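Local coordinates for 3-hydroxyisobutyrate dehydrogenase family protein (Geobacter sulfurreducens, PDB 3PDU), which probably reduces succinic semialdehyde to gamma-hydroxybutyrate with an NADP cofactor, as a member of the beta-hydroxyacid dehydrogenase family, at residues 21-30 / 43-54. Sequence-based numbering, arbitrary orientation.
Sequences VRAGFDVTVW and LGARQASSPAEV
P51 sets its CG-CD edge over one face of the W30 indole, the rest of the ring tilting away. Its CG sits 3.8 Å from the centroid of the six-membered ring, 6° off the normal. S50 CA covers the five-membered ring from the same face. W30 CG is anti to the backbone N (chi1 172°), swinging the indole across the start of helix 51-57. V54 CG2 fills the angle between W30 CB and T28 CG2, and T28 CG2 meets A48 CB at 3.6 Å. On the other face of the strands, A45 CB meets both V21 CG2 and V29 CG1. An alanine at W30 would probably leave P51 without its aromatic partner and open a gap beside the cofactor.

Three backbone bonds join the strands: R46 N to V27 O, V29 N to R46 O and A48 N to V29 O. Beyond them, one water takes the V27 N-H near F25 O and G44 O. A second water, in the indole plane, accepts from W30 NE1 (2.9 Å) and donates to S49 O. S50 N-caps helix 51-57: its OG accepts from E53 N, and E53 OE1 takes the S49 N-H from above the carboxylate plane.

W30 touches the bound NADP. Strands 27-30 and 46-47, with helix 38-43 between them, form a parallel beta-alpha-beta unit at one edge of the Rossmann-type dinucleotide-binding domain.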
ATOM      1  N   VAL A  21      33.779 -27.276  11.444  1.00 16.85           N
ATOM      2  CA  VAL A  21      34.278 -28.539  11.996  1.00 16.12           C
ATOM      3  C   VAL A  21      34.806 -29.440  10.893  1.00 19.02           C
ATOM      4  O   VAL A  21      35.910 -29.980  10.993  1.00 20.00           O
ATOM      5  CB  VAL A  21      33.202 -29.284  12.815  1.00 15.65           C
ATOM      6  CG1 VAL A  21      33.736 -30.655  13.275  1.00 18.98           C
ATOM      7  CG2 VAL A  21      32.783 -28.436  14.008  1.00 16.58           C
ATOM      8  N   ARG A  22      34.037 -29.580   9.818  1.00 16.84           N
ATOM      9  CA  ARG A  22      34.455 -30.462   8.728  1.00 18.33           C
ATOM     10  C   ARG A  22      35.696 -29.949   7.993  1.00 20.19           C
ATOM     11  O   ARG A  22      36.471 -30.746   7.458  1.00 21.54           O
ATOM     12  CB  ARG A  22      33.314 -30.708   7.737  1.00 27.46           C
ATOM     13  CG  ARG A  22      32.158 -31.508   8.315  1.00 37.56           C
ATOM     14  CD  ARG A  22      31.241 -32.007   7.212  1.00 43.25           C
ATOM     15  NE  ARG A  22      29.867 -32.158   7.675  1.00 47.86           N
ATOM     16  CZ  ARG A  22      28.915 -31.250   7.493  1.00 43.33           C
ATOM     17  NH1 ARG A  22      29.187 -30.118   6.847  1.00 34.90           N
ATOM     18  NH2 ARG A  22      27.689 -31.479   7.953  1.00 46.29           N
ATOM     19  N   ALA A  23      35.885 -28.631   7.975  1.00 17.97           N
ATOM     20  CA  ALA A  23      37.081 -28.043   7.371  1.00 21.26           C
ATOM     21  C   ALA A  23      38.317 -28.291   8.241  1.00 21.42           C
ATOM     22  O   ALA A  23      39.449 -28.112   7.796  1.00 19.26           O
ATOM     23  CB  ALA A  23      36.883 -26.551   7.136  1.00 19.36           C
ATOM     24  N   GLY A  24      38.097 -28.710   9.484  1.00 19.72           N
ATOM     25  CA  GLY A  24      39.199 -29.076  10.357  1.00 17.73           C
ATOM     26  C   GLY A  24      39.582 -28.073  11.432  1.00 20.73           C
ATOM     27  O   GLY A  24      40.626 -28.234  12.087  1.00 18.62           O
ATOM     28  N   PHE A  25      38.764 -27.040  11.621  1.00 18.99           N
ATOM     29  CA  PHE A  25      39.002 -26.095  12.715  1.00 21.38           C
ATOM     30  C   PHE A  25      38.592 -26.681  14.077  1.00 21.26           C
ATOM     31  O   PHE A  25      37.740 -27.561  14.147  1.00 21.24           O
ATOM     32  CB  PHE A  25      38.271 -24.767  12.477  1.00 19.94           C
ATOM     33  CG  PHE A  25      38.683 -24.072  11.202  1.00 20.28           C
ATOM     34  CD1 PHE A  25      39.938 -23.499  11.085  1.00 21.74           C
ATOM     35  CD2 PHE A  25      37.813 -24.001  10.120  1.00 17.38           C
ATOM     36  CE1 PHE A  25      40.320 -22.860   9.905  1.00 16.96           C
ATOM     37  CE2 PHE A  25      38.187 -23.370   8.940  1.00 19.04           C
ATOM     38  CZ  PHE A  25      39.440 -22.804   8.831  1.00 21.02           C
ATOM     39  N   ASP A  26      39.234 -26.193  15.137  1.00 20.16           N
ATOM     40  CA  ASP A  26      38.871 -26.474  16.530  1.00 20.41           C
ATOM     41  C   ASP A  26      37.711 -25.542  16.869  1.00 23.21           C
ATOM     42  O   ASP A  26      37.901 -24.327  16.965  1.00 19.71           O
ATOM     43  CB  ASP A  26      40.098 -26.169  17.409  1.00 24.65           C
ATOM     44  CG  ASP A  26      39.861 -26.402  18.898  1.00 33.63           C
ATOM     45  OD1 ASP A  26      38.716 -26.320  19.378  1.00 29.86           O
ATOM     46  OD2 ASP A  26      40.859 -26.640  19.606  1.00 34.15           O
ATOM     47  N   VAL A  27      36.508 -26.100  17.026  1.00 18.22           N
ATOM     48  CA  VAL A  27      35.305 -25.281  17.181  1.00 17.37           C
ATOM     49  C   VAL A  27      34.628 -25.533  18.531  1.00 22.79           C
ATOM     50  O   VAL A  27      34.420 -26.680  18.925  1.00 19.28           O
ATOM     51  CB  VAL A  27      34.275 -25.526  16.031  1.00 20.32           C
ATOM     52  CG1 VAL A  27      33.068 -24.597  16.171  1.00 23.77           C
ATOM     53  CG2 VAL A  27      34.931 -25.326  14.653  1.00 21.02           C
ATOM     54  N   THR A  28      34.292 -24.449  19.224  1.00 16.25           N
ATOM     55  CA  THR A  28      33.501 -24.515  20.444  1.00 19.99           C
ATOM     56  C   THR A  28      32.126 -23.902  20.177  1.00 19.63           C
ATOM     57  O   THR A  28      32.036 -22.792  19.660  1.00 20.43           O
ATOM     58  CB  THR A  28      34.193 -23.738  21.564  1.00 17.88           C
ATOM     59  OG1 THR A  28      35.481 -24.309  21.805  1.00 19.84           O
ATOM     60  CG2 THR A  28      33.383 -23.807  22.857  1.00 23.92           C
ATOM     61  N   VAL A  29      31.056 -24.616  20.527  1.00 16.93           N
ATOM     62  CA  VAL A  29      29.710 -24.142  20.212  1.00 17.31           C
ATOM     63  C   VAL A  29      28.863 -23.865  21.449  1.00 20.74           C
ATOM     64  O   VAL A  29      29.073 -24.440  22.522  1.00 21.96           O
ATOM     65  CB  VAL A  29      28.933 -25.135  19.299  1.00 16.69           C
ATOM     66  CG1 VAL A  29      29.686 -25.375  17.998  1.00 15.27           C
ATOM     67  CG2 VAL A  29      28.691 -26.468  20.030  1.00 17.56           C
ATOM     68  N   TRP A  30      27.903 -22.966  21.277  1.00 18.36           N
ATOM     69  CA  TRP A  30      26.884 -22.709  22.284  1.00 21.64           C
ATOM     70  C   TRP A  30      25.571 -22.385  21.587  1.00 19.93           C
ATOM     71  O   TRP A  30      25.557 -21.799  20.499  1.00 19.84           O
ATOM     72  CB  TRP A  30      27.301 -21.554  23.206  1.00 20.30           C
ATOM     73  CG  TRP A  30      26.207 -21.109  24.146  1.00 19.28           C
ATOM     74  CD1 TRP A  30      25.947 -21.602  25.389  1.00 18.88           C
ATOM     75  CD2 TRP A  30      25.222 -20.086  23.904  1.00 21.22           C
ATOM     76  NE1 TRP A  30      24.854 -20.950  25.940  1.00 18.71           N
ATOM     77  CE2 TRP A  30      24.397 -20.017  25.048  1.00 24.48           C
ATOM     78  CE3 TRP A  30      24.960 -19.225  22.830  1.00 22.24           C
ATOM     79  CZ2 TRP A  30      23.329 -19.117  25.154  1.00 25.91           C
ATOM     80  CZ3 TRP A  30      23.891 -18.327  22.937  1.00 22.11           C
ATOM     81  CH2 TRP A  30      23.095 -18.283  24.091  1.00 21.80           C
ATOM     82  N   LEU A  43      30.093 -34.339  15.842  1.00 20.20           N
ATOM     83  CA  LEU A  43      30.956 -34.119  14.678  1.00 23.46           C
ATOM     84  C   LEU A  43      32.362 -33.755  15.123  1.00 24.53           C
ATOM     85  O   LEU A  43      33.314 -33.869  14.358  1.00 24.16           O
ATOM     86  CB  LEU A  43      30.415 -32.979  13.800  1.00 22.55           C
ATOM     87  CG  LEU A  43      29.444 -33.264  12.656  1.00 33.71           C
ATOM     88  CD1 LEU A  43      29.084 -31.948  11.958  1.00 35.01           C
ATOM     89  CD2 LEU A  43      30.025 -34.260  11.651  1.00 31.24           C
ATOM     90  N   GLY A  44      32.490 -33.292  16.361  1.00 22.33           N
ATOM     91  CA  GLY A  44      33.796 -32.974  16.898  1.00 27.69           C
ATOM     92  C   GLY A  44      33.919 -31.604  17.543  1.00 32.28           C
ATOM     93  O   GLY A  44      34.999 -31.243  18.003  1.00 29.63           O
ATOM     94  N   ALA A  45      32.837 -30.831  17.592  1.00 21.81           N
ATOM     95  CA  ALA A  45      32.904 -29.561  18.312  1.00 17.84           C
ATOM     96  C   ALA A  45      32.905 -29.788  19.830  1.00 22.95           C
ATOM     97  O   ALA A  45      32.476 -30.839  20.303  1.00 23.80           O
ATOM     98  CB  ALA A  45      31.745 -28.632  17.891  1.00 20.41           C
ATOM     99  N   ARG A  46      33.394 -28.808  20.588  1.00 20.97           N
ATOM    100  CA  ARG A  46      33.244 -28.820  22.049  1.00 24.24           C
ATOM    101  C   ARG A  46      32.046 -27.972  22.447  1.00 19.62           C
ATOM    102  O   ARG A  46      31.824 -26.918  21.872  1.00 22.24           O
ATOM    103  CB  ARG A  46      34.473 -28.212  22.722  1.00 35.63           C
ATOM    104  CG  ARG A  46      35.657 -29.144  22.902  1.00 63.16           C
ATOM    105  CD  ARG A  46      36.724 -28.456  23.745  1.00 78.03           C
ATOM    106  NE  ARG A  46      36.143 -27.411  24.590  1.00 86.31           N
ATOM    107  CZ  ARG A  46      35.658 -27.610  25.813  1.00 91.93           C
ATOM    108  NH1 ARG A  46      35.683 -28.822  26.354  1.00 93.49           N
ATOM    109  NH2 ARG A  46      35.147 -26.593  26.497  1.00 93.89           N
ATOM    110  N   GLN A  47      31.282 -28.414  23.444  1.00 23.77           N
ATOM    111  CA  GLN A  47      30.147 -27.622  23.915  1.00 23.22           C
ATOM    112  C   GLN A  47      30.579 -26.711  25.057  1.00 23.44           C
ATOM    113  O   GLN A  47      31.313 -27.138  25.944  1.00 28.19           O
ATOM    114  CB  GLN A  47      29.009 -28.531  24.388  1.00 20.48           C
ATOM    115  CG  GLN A  47      27.738 -27.775  24.776  1.00 26.92           C
ATOM    116  CD  GLN A  47      26.629 -28.710  25.183  1.00 36.15           C
ATOM    117  OE1 GLN A  47      26.796 -29.934  25.162  1.00 29.50           O
ATOM    118  NE2 GLN A  47      25.486 -28.147  25.563  1.00 31.76           N
ATOM    119  N   ALA A  48      30.113 -25.463  25.039  1.00 20.39           N
ATOM    120  CA  ALA A  48      30.367 -24.525  26.140  1.00 20.43           C
ATOM    121  C   ALA A  48      29.070 -24.134  26.834  1.00 20.93           C
ATOM    122  O   ALA A  48      27.991 -24.312  26.285  1.00 27.11           O
ATOM    123  CB  ALA A  48      31.091 -23.276  25.627  1.00 21.07           C
ATOM    124  N   SER A  49      29.184 -23.579  28.039  1.00 24.69           N
ATOM    125  CA  SER A  49      28.012 -23.259  28.856  1.00 22.50           C
ATOM    126  C   SER A  49      27.451 -21.850  28.671  1.00 22.68           C
ATOM    127  O   SER A  49      26.330 -21.585  29.089  1.00 27.52           O
ATOM    128  CB  SER A  49      28.330 -23.481  30.341  1.00 27.63           C
ATOM    129  OG  SER A  49      28.592 -24.851  30.591  1.00 46.35           O
ATOM    130  N   SER A  50      28.219 -20.946  28.060  1.00 22.97           N
ATOM    131  CA  SER A  50      27.740 -19.585  27.832  1.00 21.74           C
ATOM    132  C   SER A  50      28.532 -18.863  26.751  1.00 22.10           C
ATOM    133  O   SER A  50      29.648 -19.271  26.394  1.00 22.88           O
ATOM    134  CB  SER A  50      27.823 -18.766  29.126  1.00 22.01           C
ATOM    135  OG  SER A  50      29.182 -18.562  29.472  1.00 24.42           O
ATOM    136  N   PRO A  51      27.966 -17.773  26.225  1.00 21.23           N
ATOM    137  CA  PRO A  51      28.720 -16.966  25.263  1.00 23.55           C
ATOM    138  C   PRO A  51      30.018 -16.445  25.888  1.00 23.08           C
ATOM    139  O   PRO A  51      31.043 -16.386  25.212  1.00 21.55           O
ATOM    140  CB  PRO A  51      27.755 -15.811  24.950  1.00 21.21           C
ATOM    141  CG  PRO A  51      26.392 -16.399  25.202  1.00 23.18           C
ATOM    142  CD  PRO A  51      26.581 -17.291  26.397  1.00 19.39           C
ATOM    143  N   ALA A  52      29.968 -16.085  27.170  1.00 21.56           N
ATOM    144  CA  ALA A  52      31.146 -15.589  27.877  1.00 26.23           C
ATOM    145  C   ALA A  52      32.262 -16.628  27.873  1.00 25.68           C
ATOM    146  O   ALA A  52      33.421 -16.300  27.632  1.00 24.60           O
ATOM    147  CB  ALA A  52      30.788 -15.188  29.323  1.00 25.08           C
ATOM    148  N   GLU A  53      31.910 -17.884  28.131  1.00 21.47           N
ATOM    149  CA  GLU A  53      32.900 -18.956  28.114  1.00 22.43           C
ATOM    150  C   GLU A  53      33.524 -19.117  26.734  1.00 22.42           C
ATOM    151  O   GLU A  53      34.732 -19.323  26.605  1.00 23.06           O
ATOM    152  CB  GLU A  53      32.294 -20.287  28.578  1.00 32.00           C
ATOM    153  CG  GLU A  53      33.315 -21.425  28.617  1.00 48.49           C
ATOM    154  CD  GLU A  53      32.688 -22.807  28.742  1.00 54.98           C
ATOM    155  OE1 GLU A  53      31.589 -22.919  29.322  1.00 48.18           O
ATOM    156  OE2 GLU A  53      33.304 -23.784  28.259  1.00 67.63           O
ATOM    157  N   VAL A  54      32.706 -19.016  25.695  1.00 21.42           N
ATOM    158  CA  VAL A  54      33.226 -19.148  24.339  1.00 17.11           C
ATOM    159  C   VAL A  54      34.207 -18.012  24.018  1.00 20.44           C
ATOM    160  O   VAL A  54      35.309 -18.248  23.512  1.00 19.94           O
ATOM    161  CB  VAL A  54      32.091 -19.160  23.311  1.00 16.37           C
ATOM    162  CG1 VAL A  54      32.660 -19.171  21.882  1.00 17.42           C
ATOM    163  CG2 VAL A  54      31.165 -20.371  23.538  1.00 18.56           C
TER
HETATM  164  O   HOH W   1      36.083 -28.848  16.134  1.00 24.59           O
HETATM  165  O   HOH W   2      23.264 -21.072  28.412  1.00 40.58           O